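Local atomic coordinates of lasso peptide isopeptidase AtxE2 (PDB entry 5TXE), a protein that hydrolyses the isopeptide bond of the threaded lasso peptides astexin-2 and astexin-3, turning them into linear peptides. Residues S135-H140 with L179-L184; E41-L46 with F443-T448; L61-D66 with R360-Q365; P165-A170 with L184-R189. The protein carries 1 engineered substitution. All coordinates share one frame; numbering follows the deposited sequence.

Contacts 1, 3 and 4 join separate antiparallel sheets of the beta-propeller, whereas contact 2 lies in the alpha/beta-hydrolase part, where helix 40-44 packs on it, its centre about 37 Å from that of contact 1. Contacts 1 and 4 both draw on strand 183-188 and share L184: one ties the turn leading into that strand to the preceding sheet, the other packs the strand's side chains against the same sheet. Contact 1 also touches contact 3, with P65 against the backbone of the 135-138 turn. Chemistry follows depth. Contact 1, at the surface, is carried by a carboxylate on a backbone N-H, with hydroxyls and a water around it; contacts 3 and 4, buried, are mainly apolar; contact 2, also buried, combines leucine packing with an arginine on a backbone carbonyl.

Contact 1: S135-H140 with L179-L184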
# COMPACT_ATOMS: atom_id res chain seq x y z
N SER A 135 13.07 20.21 15.88
CA SER A 135 14.09 20.54 16.89
C SER A 135 13.33 20.85 18.22
O SER A 135 12.17 21.17 18.18
CB SER A 135 14.89 21.76 16.48
OG SER A 135 14.04 22.88 16.24
N PRO A 136 13.98 20.66 19.38
CA PRO A 136 13.34 20.89 20.71
C PRO A 136 12.80 22.29 20.85
O PRO A 136 11.75 22.48 21.42
CB PRO A 136 14.48 20.67 21.71
CG PRO A 136 15.45 19.75 20.99
CD PRO A 136 15.33 20.06 19.50
N SER A 137 13.48 23.27 20.26
CA SER A 137 12.96 24.65 20.25
C SER A 137 11.71 24.86 19.39
O SER A 137 11.08 25.92 19.43
CB SER A 137 14.04 25.60 19.74
OG SER A 137 14.37 25.33 18.37
N GLY A 138 11.41 23.91 18.51
CA GLY A 138 10.27 24.10 17.61
C GLY A 138 10.55 24.98 16.41
O GLY A 138 9.62 25.37 15.71
N THR A 139 11.81 25.28 16.13
CA THR A 139 12.11 26.24 15.06
C THR A 139 12.62 25.61 13.74
O THR A 139 12.63 26.28 12.73
CB THR A 139 13.18 27.28 15.48
OG1 THR A 139 14.36 26.59 15.88
CG2 THR A 139 12.69 28.19 16.63
N HIS A 140 13.09 24.37 13.77
CA HIS A 140 13.60 23.75 12.55
C HIS A 140 13.10 22.32 12.45
O HIS A 140 12.71 21.72 13.45
CB HIS A 140 15.10 23.72 12.57
CG HIS A 140 15.70 25.07 12.49
ND1 HIS A 140 15.88 25.87 13.61
CD2 HIS A 140 16.11 25.80 11.43
CE1 HIS A 140 16.40 27.02 13.23
NE2 HIS A 140 16.56 27.00 11.91
N LEU A 179 19.37 15.54 18.86
CA LEU A 179 19.81 15.34 20.24
C LEU A 179 19.62 16.64 21.08
O LEU A 179 19.30 16.55 22.25
CB LEU A 179 21.24 14.85 20.31
CG LEU A 179 21.54 13.47 19.71
CD1 LEU A 179 23.00 13.08 19.91
CD2 LEU A 179 20.62 12.43 20.33
N ASP A 180 19.80 17.80 20.46
CA ASP A 180 19.45 19.09 21.02
C ASP A 180 19.29 20.04 19.85
O ASP A 180 19.41 19.61 18.72
CB ASP A 180 20.50 19.58 22.05
CG ASP A 180 21.89 19.77 21.45
OD1 ASP A 180 22.02 20.28 20.33
OD2 ASP A 180 22.87 19.38 22.11
N ASP A 181 19.08 21.33 20.08
CA ASP A 181 18.86 22.25 18.97
C ASP A 181 19.96 22.38 17.90
O ASP A 181 19.67 22.87 16.81
CB ASP A 181 18.50 23.64 19.48
CG ASP A 181 17.12 23.69 20.09
OD1 ASP A 181 16.16 23.12 19.49
OD2 ASP A 181 16.98 24.33 21.16
N ASN A 182 21.17 21.93 18.20
CA ASN A 182 22.31 22.07 17.31
C ASN A 182 23.00 20.76 17.02
O ASN A 182 24.11 20.75 16.48
CB ASN A 182 23.36 23.00 17.98
CG ASN A 182 22.78 24.35 18.31
OD1 ASN A 182 22.46 25.13 17.40
ND2 ASN A 182 22.57 24.62 19.61
N THR A 183 22.37 19.64 17.36
CA THR A 183 23.07 18.37 17.24
C THR A 183 22.13 17.31 16.69
O THR A 183 20.99 17.21 17.14
CB THR A 183 23.57 17.95 18.61
OG1 THR A 183 24.29 19.04 19.21
CG2 THR A 183 24.42 16.75 18.51
N LEU A 184 22.61 16.54 15.70
CA LEU A 184 21.78 15.53 15.03
C LEU A 184 22.49 14.22 15.11
O LEU A 184 23.70 14.14 14.90
CB LEU A 184 21.55 15.87 13.53
CG LEU A 184 20.71 17.08 13.18
CD1 LEU A 184 20.86 17.37 11.70
CD2 LEU A 184 19.25 16.84 13.50
O HOH W 1 16.91 24.20 16.15
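D181 reaches from one tight turn into another and sets its carboxylate against S137. Its CG stands beside its own backbone N (chi1 -71°), which swings OD1 over the start of the S135-G138 turn. There OD1 receives the S137 N-H on its syn lone pair at 2.8 Å, with an N-H...O angle of 158°. The S137 hydroxyl, folded back over its own backbone at chi1 64°, comes within 3.1 Å of the same D181 OD1, but its proton has another acceptor within reach, so this bond is not settled. The P136 ring slides past D181 in the opposite sense, bringing its CD to 3.2 Å from D181 OD1, while S135 CB lies just beyond.

Behind this meeting runs a row of side-chain groups. S135 OG takes the H140 N-H and exchanges a hydrogen bond with S137 OG; S137 OG is 2.8 Å from T139 OG1, which in turn bonds H140 ND1. Water 1 bridges the two segments, donating to D181 O and bonding H140 ND1. On the D181 side, D180 OD1 accepts from N182 N at 2.8 Å, an Asx turn, and from T183 OG1, bracing the type I turn that carries D181.

S-P-S-G resembles the S-P-D-G turns common in beta-propellers, and here its contact with D181 links neighbouring sheets. One carboxylate oxygen gripped by a backbone N-H, with a hydroxyl close by, helps to fix how the two turns face each other; the turn's N-H would probably help to stabilise the negative charge at this surface site.

Contact 2: E41-L46 with F443-T448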
# COMPACT_ATOMS: atom_id res chain seq x y z
N GLU A 41 -6.77 12.40 -16.10
CA GLU A 41 -5.92 13.62 -15.95
C GLU A 41 -6.13 14.28 -14.58
O GLU A 41 -5.19 14.72 -13.96
CB GLU A 41 -6.16 14.62 -17.13
CG GLU A 41 -5.54 14.20 -18.51
CD GLU A 41 -6.26 13.01 -19.23
OE1 GLU A 41 -7.50 12.74 -18.97
OE2 GLU A 41 -5.59 12.29 -20.06
N VAL A 42 -7.37 14.28 -14.09
CA VAL A 42 -7.67 14.83 -12.78
C VAL A 42 -7.14 13.88 -11.70
O VAL A 42 -6.48 14.31 -10.77
CB VAL A 42 -9.20 15.08 -12.61
CG1 VAL A 42 -9.52 15.61 -11.21
CG2 VAL A 42 -9.67 16.09 -13.65
N LEU A 43 -7.42 12.59 -11.84
CA LEU A 43 -7.07 11.61 -10.81
C LEU A 43 -5.56 11.53 -10.58
O LEU A 43 -5.08 11.52 -9.45
CB LEU A 43 -7.60 10.25 -11.20
CG LEU A 43 -7.32 9.10 -10.24
CD1 LEU A 43 -7.97 9.41 -8.89
CD2 LEU A 43 -7.82 7.77 -10.79
N VAL A 44 -4.79 11.46 -11.66
CA VAL A 44 -3.37 11.30 -11.48
C VAL A 44 -2.75 12.52 -10.80
O VAL A 44 -1.73 12.39 -10.12
CB VAL A 44 -2.66 10.97 -12.82
CG1 VAL A 44 -2.60 12.18 -13.73
CG2 VAL A 44 -1.21 10.55 -12.57
N ARG A 45 -3.38 13.69 -10.92
CA ARG A 45 -2.85 14.88 -10.27
C ARG A 45 -3.34 15.12 -8.84
O ARG A 45 -2.96 16.11 -8.24
CB ARG A 45 -3.21 16.09 -11.11
CG ARG A 45 -2.50 16.17 -12.46
CD ARG A 45 -3.02 17.37 -13.24
NE ARG A 45 -2.20 17.68 -14.39
CZ ARG A 45 -2.31 17.10 -15.56
NH1 ARG A 45 -3.20 16.13 -15.76
NH2 ARG A 45 -1.53 17.48 -16.56
N LEU A 46 -4.22 14.28 -8.31
CA LEU A 46 -4.68 14.47 -6.87
C LEU A 46 -3.53 14.20 -5.94
O LEU A 46 -2.93 13.10 -5.97
CB LEU A 46 -5.86 13.58 -6.54
CG LEU A 46 -7.16 13.90 -7.30
CD1 LEU A 46 -8.27 12.89 -7.04
CD2 LEU A 46 -7.67 15.29 -6.93
N PHE A 443 -9.80 6.21 0.04
CA PHE A 443 -10.21 6.96 -1.13
C PHE A 443 -10.21 6.03 -2.36
O PHE A 443 -9.31 5.25 -2.52
CB PHE A 443 -9.31 8.17 -1.31
CG PHE A 443 -9.54 8.89 -2.56
CD1 PHE A 443 -10.81 9.38 -2.88
CD2 PHE A 443 -8.47 9.07 -3.49
CE1 PHE A 443 -11.04 10.03 -4.12
CE2 PHE A 443 -8.69 9.73 -4.71
CZ PHE A 443 -9.97 10.21 -5.03
N LEU A 444 -11.26 6.09 -3.15
CA LEU A 444 -11.34 5.29 -4.38
C LEU A 444 -10.45 5.91 -5.44
O LEU A 444 -10.87 6.83 -6.13
CB LEU A 444 -12.77 5.25 -4.85
CG LEU A 444 -13.74 4.55 -3.86
CD1 LEU A 444 -15.16 4.66 -4.37
CD2 LEU A 444 -13.41 3.11 -3.61
N ARG A 445 -9.20 5.46 -5.51
CA ARG A 445 -8.20 6.06 -6.41
C ARG A 445 -7.94 5.03 -7.51
O ARG A 445 -8.66 5.04 -8.52
CB ARG A 445 -6.97 6.45 -5.61
CG ARG A 445 -5.83 7.12 -6.34
CD ARG A 445 -4.60 7.53 -5.54
NE ARG A 445 -4.77 8.64 -4.64
CZ ARG A 445 -4.48 9.89 -4.95
NH1 ARG A 445 -4.09 10.23 -6.16
NH2 ARG A 445 -4.64 10.79 -4.04
N GLY A 446 -6.99 4.11 -7.31
CA GLY A 446 -6.65 3.13 -8.38
C GLY A 446 -6.61 1.70 -7.89
O GLY A 446 -6.08 0.81 -8.56
N GLY A 447 -7.20 1.45 -6.72
CA GLY A 447 -7.14 0.12 -6.12
C GLY A 447 -5.73 -0.15 -5.69
O GLY A 447 -4.92 0.77 -5.62
N THR A 448 -5.39 -1.40 -5.41
CA THR A 448 -4.07 -1.66 -4.87
C THR A 448 -3.04 -1.33 -5.90
O THR A 448 -3.14 -1.71 -7.08
CB THR A 448 -3.94 -3.13 -4.47
OG1 THR A 448 -4.96 -3.43 -3.52
CG2 THR A 448 -2.62 -3.39 -3.84
O HOH W 2 -3.41 8.72 -8.67
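R445 points its guanidinium at the carbonyl of L46, just past the end of helix 40-44. NH1 makes the main bond to L46 O, 3.1 Å long with an N-H...O angle of 154°. The oxygen lies near the guanidinium plane, but the donor is tilted 32° from the carbonyl plane. NH2 adds a weak bond to the same oxygen. The chain runs extended as far as CD and then bends at chi3 (-71°), turning the flat group towards this carbonyl. Water 2 sits at the guanidinium edge, 3.0 Å from R445 NH1, and bonds weakly to L43 O.

Beneath one face of the guanidinium lies CE2 of F443, offset toward the rim, so that the ring supports the arginine from its own segment. L46 crosses F443 at about a right angle, with its CD1 3.8 Å from F443 CZ. L43 runs obliquely over the stem of R445: its CD1 is 4.0 Å from R445 CG, and its other methyl, CD2, is 3.6 Å from R445 O. Leucines and ring thus flank the polar bond.

Around this, L43 also meets Y650 of helix 643-662 and P456 of helix 454-459, while F443 packs on L455 of the latter. Helix 40-44 thus packs against helices 643-662 and 454-459 and against the loop after strand 431-436, where T448 bonds to Y438 N and touches the bound peptide.

Contact 3: L61-D66 with R360-Q365; sequences LSLSPD and RLICAQ
Apolar packing carries this meeting, in which L61 and L63 lie against I362 and L61 also covers the backbone from I362 to A364. Strand 61-63 and strand 360-365 run nearly antiparallel, 164° between their directions, yet their axes are 8.6 Å apart, and no backbone hydrogen bond joins the two segments. Side chains fill the interval. L61 has CG wedged between its backbone N and carbonyl carbon (chi1 64°), and CD2 lies over the backbone opposite, 3.9 Å from A364 N and 4.0 Å from I362 O. The same methyl is 4.4 Å from I362 CG2. L63, two residues further along, sets its CD2 4.2 Å from I362 CB, so the branched isoleucine is touched by both leucines.

Polar bonds lie beside this apolar patch. The N-H of L63 goes to E355 OE1 on the strand next to 360-367, adding a link between the sheets. After the strand, S64 OG donates to D66 OD1 at 2.7 Å, nearly along the C-O axis, within an S-P-D turn of the kind propellers often use; D66 OD2 also pairs with R68. Covalent bracing comes from C363, whose CB points away from the leucines and whose sulfur is bonded to C354.

Between these segments the first and last propeller sheets along the chain meet through leucine methyls on isoleucine and on backbone, without strand pairing, which probably contributes to bringing the propeller's ends together.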
# COMPACT_ATOMS: atom_id res chain seq x y z
N LEU A 61 2.95 12.39 9.73
CA LEU A 61 2.93 13.75 10.24
C LEU A 61 3.63 13.81 11.57
O LEU A 61 3.80 12.77 12.22
CB LEU A 61 1.52 14.27 10.34
CG LEU A 61 0.57 13.58 11.31
CD1 LEU A 61 0.73 14.11 12.72
CD2 LEU A 61 -0.84 13.81 10.85
N SER A 62 4.07 15.02 11.94
CA SER A 62 4.69 15.22 13.20
C SER A 62 4.24 16.52 13.83
O SER A 62 4.26 17.57 13.19
CB SER A 62 6.16 15.29 12.94
OG SER A 62 6.89 15.39 14.14
N LEU A 63 3.83 16.48 15.08
CA LEU A 63 3.42 17.72 15.80
C LEU A 63 4.62 18.37 16.41
O LEU A 63 5.53 17.69 16.90
CB LEU A 63 2.48 17.43 16.93
CG LEU A 63 1.14 16.90 16.46
CD1 LEU A 63 0.28 16.56 17.67
CD2 LEU A 63 0.42 17.93 15.63
N SER A 64 4.62 19.69 16.40
CA SER A 64 5.68 20.41 17.11
C SER A 64 5.67 20.05 18.63
O SER A 64 4.63 19.63 19.16
CB SER A 64 5.50 21.92 16.89
OG SER A 64 4.29 22.40 17.45
N PRO A 65 6.80 20.20 19.32
CA PRO A 65 6.88 20.02 20.79
C PRO A 65 5.78 20.72 21.57
O PRO A 65 5.15 20.06 22.37
CB PRO A 65 8.25 20.59 21.13
CG PRO A 65 9.01 20.19 19.90
CD PRO A 65 8.09 20.65 18.81
N ASP A 66 5.43 21.96 21.25
CA ASP A 66 4.31 22.62 21.95
C ASP A 66 2.94 22.26 21.41
O ASP A 66 1.92 22.78 21.87
CB ASP A 66 4.48 24.16 21.96
CG ASP A 66 4.34 24.82 20.57
OD1 ASP A 66 4.05 24.13 19.56
OD2 ASP A 66 4.55 26.05 20.49
N ARG A 360 -7.30 17.18 21.45
CA ARG A 360 -7.50 16.84 20.04
C ARG A 360 -6.49 15.80 19.52
O ARG A 360 -5.36 15.67 19.98
CB ARG A 360 -7.61 18.08 19.12
CG ARG A 360 -7.01 19.34 19.67
CD ARG A 360 -7.94 20.54 19.49
NE ARG A 360 -7.94 21.08 18.12
CZ ARG A 360 -6.92 21.73 17.56
NH1 ARG A 360 -5.76 21.92 18.20
NH2 ARG A 360 -7.06 22.18 16.32
N LEU A 361 -6.97 15.04 18.56
CA LEU A 361 -6.15 14.19 17.74
C LEU A 361 -5.99 14.94 16.41
O LEU A 361 -6.96 15.45 15.86
CB LEU A 361 -6.91 12.88 17.54
CG LEU A 361 -6.15 11.59 17.59
CD1 LEU A 361 -5.16 11.55 18.75
CD2 LEU A 361 -7.14 10.45 17.70
N ILE A 362 -4.77 15.03 15.93
CA ILE A 362 -4.53 15.47 14.57
C ILE A 362 -4.17 14.26 13.72
O ILE A 362 -3.19 13.57 14.03
CB ILE A 362 -3.39 16.48 14.53
CG1 ILE A 362 -3.90 17.76 15.20
CG2 ILE A 362 -3.08 16.92 13.11
CD1 ILE A 362 -3.68 17.91 16.66
N CYS A 363 -4.93 14.06 12.67
CA CYS A 363 -4.84 12.85 11.83
C CYS A 363 -4.80 13.13 10.33
O CYS A 363 -5.36 14.13 9.86
CB CYS A 363 -6.10 12.00 12.04
SG CYS A 363 -6.38 11.52 13.74
N ALA A 364 -4.21 12.22 9.55
CA ALA A 364 -4.60 12.16 8.16
C ALA A 364 -5.87 11.34 8.09
O ALA A 364 -6.07 10.46 8.90
CB ALA A 364 -3.50 11.50 7.32
N GLN A 365 -6.71 11.59 7.09
CA GLN A 365 -7.98 10.89 6.97
C GLN A 365 -8.36 10.79 5.51
O GLN A 365 -8.01 11.67 4.70
CB GLN A 365 -9.06 11.68 7.70
CG GLN A 365 -10.45 11.05 7.68
CD GLN A 365 -11.36 11.60 6.59
OE1 GLN A 365 -11.25 12.74 6.17
NE2 GLN A 365 -12.30 10.78 6.15

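Contact 4: P165-A170 with L184-R189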
# COMPACT_ATOMS: atom_id res chain seq x y z
N PRO A 165 20.65 21.01 2.62
CA PRO A 165 21.15 19.75 3.11
C PRO A 165 22.22 19.99 4.16
O PRO A 165 23.11 20.83 3.94
CB PRO A 165 21.78 19.11 1.86
CG PRO A 165 22.13 20.23 0.94
CD PRO A 165 21.08 21.31 1.24
N VAL A 166 22.17 19.24 5.27
CA VAL A 166 23.18 19.37 6.33
C VAL A 166 23.96 18.11 6.58
O VAL A 166 25.01 18.14 7.18
CB VAL A 166 22.55 19.90 7.61
CG1 VAL A 166 22.00 21.31 7.38
CG2 VAL A 166 21.41 19.01 8.09
N ILE A 167 23.49 16.97 6.11
CA ILE A 167 24.28 15.78 6.24
C ILE A 167 24.27 15.03 4.92
O ILE A 167 23.19 14.73 4.39
CB ILE A 167 23.71 14.85 7.36
CG1 ILE A 167 23.54 15.62 8.68
CG2 ILE A 167 24.64 13.68 7.61
CD1 ILE A 167 22.94 14.80 9.80
N GLU A 168 25.46 14.64 4.47
CA GLU A 168 25.60 13.77 3.32
C GLU A 168 26.70 12.80 3.63
O GLU A 168 27.65 13.15 4.27
CB GLU A 168 26.02 14.56 2.09
CG GLU A 168 26.13 13.69 0.85
CD GLU A 168 26.63 14.44 -0.38
OE1 GLU A 168 26.42 15.66 -0.48
OE2 GLU A 168 27.21 13.76 -1.27
N ASP A 169 26.60 11.57 3.15
CA ASP A 169 27.74 10.69 3.23
C ASP A 169 27.87 9.82 1.97
O ASP A 169 27.08 9.94 1.05
CB ASP A 169 27.61 9.90 4.52
CG ASP A 169 28.97 9.67 5.22
OD1 ASP A 169 29.96 9.31 4.50
OD2 ASP A 169 29.03 9.81 6.48
N ALA A 170 28.86 8.95 1.94
CA ALA A 170 28.98 7.94 0.86
C ALA A 170 27.78 6.96 0.78
O ALA A 170 27.60 6.29 -0.23
CB ALA A 170 30.25 7.13 1.04
N LEU A 184 22.61 16.54 15.70
CA LEU A 184 21.78 15.53 15.03
C LEU A 184 22.49 14.22 15.11
O LEU A 184 23.70 14.14 14.90
CB LEU A 184 21.55 15.87 13.53
CG LEU A 184 20.71 17.08 13.18
CD1 LEU A 184 20.86 17.37 11.70
CD2 LEU A 184 19.25 16.84 13.50
N ILE A 185 21.71 13.19 15.34
CA ILE A 185 22.24 11.83 15.21
C ILE A 185 21.60 11.17 13.98
O ILE A 185 20.43 11.39 13.69
CB ILE A 185 21.95 11.00 16.48
CG1 ILE A 185 22.50 9.61 16.31
CG2 ILE A 185 20.47 10.94 16.79
CD1 ILE A 185 22.56 8.82 17.60
N TYR A 186 22.37 10.39 13.27
CA TYR A 186 21.90 9.80 12.04
C TYR A 186 22.55 8.47 11.79
O TYR A 186 23.60 8.16 12.35
CB TYR A 186 22.18 10.72 10.85
CG TYR A 186 23.65 10.87 10.45
CD1 TYR A 186 24.49 11.83 11.04
CD2 TYR A 186 24.18 10.13 9.41
CE1 TYR A 186 25.83 12.01 10.63
CE2 TYR A 186 25.52 10.32 9.01
CZ TYR A 186 26.33 11.27 9.63
OH TYR A 186 27.64 11.44 9.21
N SER A 187 21.85 7.67 10.98
CA SER A 187 22.22 6.27 10.75
C SER A 187 22.31 5.94 9.27
O SER A 187 21.75 6.64 8.43
CB SER A 187 21.17 5.35 11.36
OG SER A 187 19.89 5.54 10.81
N GLY A 188 23.00 4.85 8.97
CA GLY A 188 23.00 4.27 7.61
C GLY A 188 23.99 3.13 7.51
O GLY A 188 24.51 2.71 8.54
N ARG A 189 24.33 2.69 6.28
CA ARG A 189 25.05 1.47 6.09
C ARG A 189 26.22 1.57 5.13
O ARG A 189 26.16 1.07 4.01
CB ARG A 189 24.08 0.36 5.67
CG ARG A 189 23.04 0.03 6.76
CD ARG A 189 22.06 -1.08 6.40
NE ARG A 189 21.29 -0.73 5.23
CZ ARG A 189 20.57 -1.61 4.53
NH1 ARG A 189 20.52 -2.88 4.89
NH2 ARG A 189 19.91 -1.22 3.48
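I167 is the bump of this contact and the ring of Y186 the surface it presses on. Its CG2 methyl sits over the middle of one ring face, 3.6 Å from the Y186 centroid and 12° off the ring normal, a close CH-pi contact. The longer branch lies over the same face, nearer the rim: I167 CD1 is 3.6 Å from Y186 CD1 and 3.8 Å from L184 CD1, filling the notch between tyrosine and leucine. L184 in turn pushes its CD1 between two neighbours, since that methyl also lies 4.0 Å from V166 CG2. Consecutive residues V166 and I167 form a classic beta bulge opposite V153, which probably helps both reach L184.

The tyrosine rises alongside I167 with CG between its backbone N and carbonyl carbon (chi1 70°), which carries the hydroxyl across to the other segment. There D169 OD2 lies near the ring plane, 3.5 Å from Y186 OH, the hydroxyl making a weak hydrogen bond to it. The other oxygen, D169 OD1, accepts A170 N at 2.8 Å through its anti lone pair and so helps to fix the carboxylate's rotation.

Strand 163-167 is the outermost of one propeller sheet and strand 183-188 an inner one of the next, and at 75° the two segments meet through side chains. R241 of strand 240-243 packs on I167, D169 and Y186. Contact between apolar groups, methyl on ring above all, makes up most of the interface; the weak hydroxyl-carboxylate bond adds little, and R241 nearby may temper the aspartate's charge.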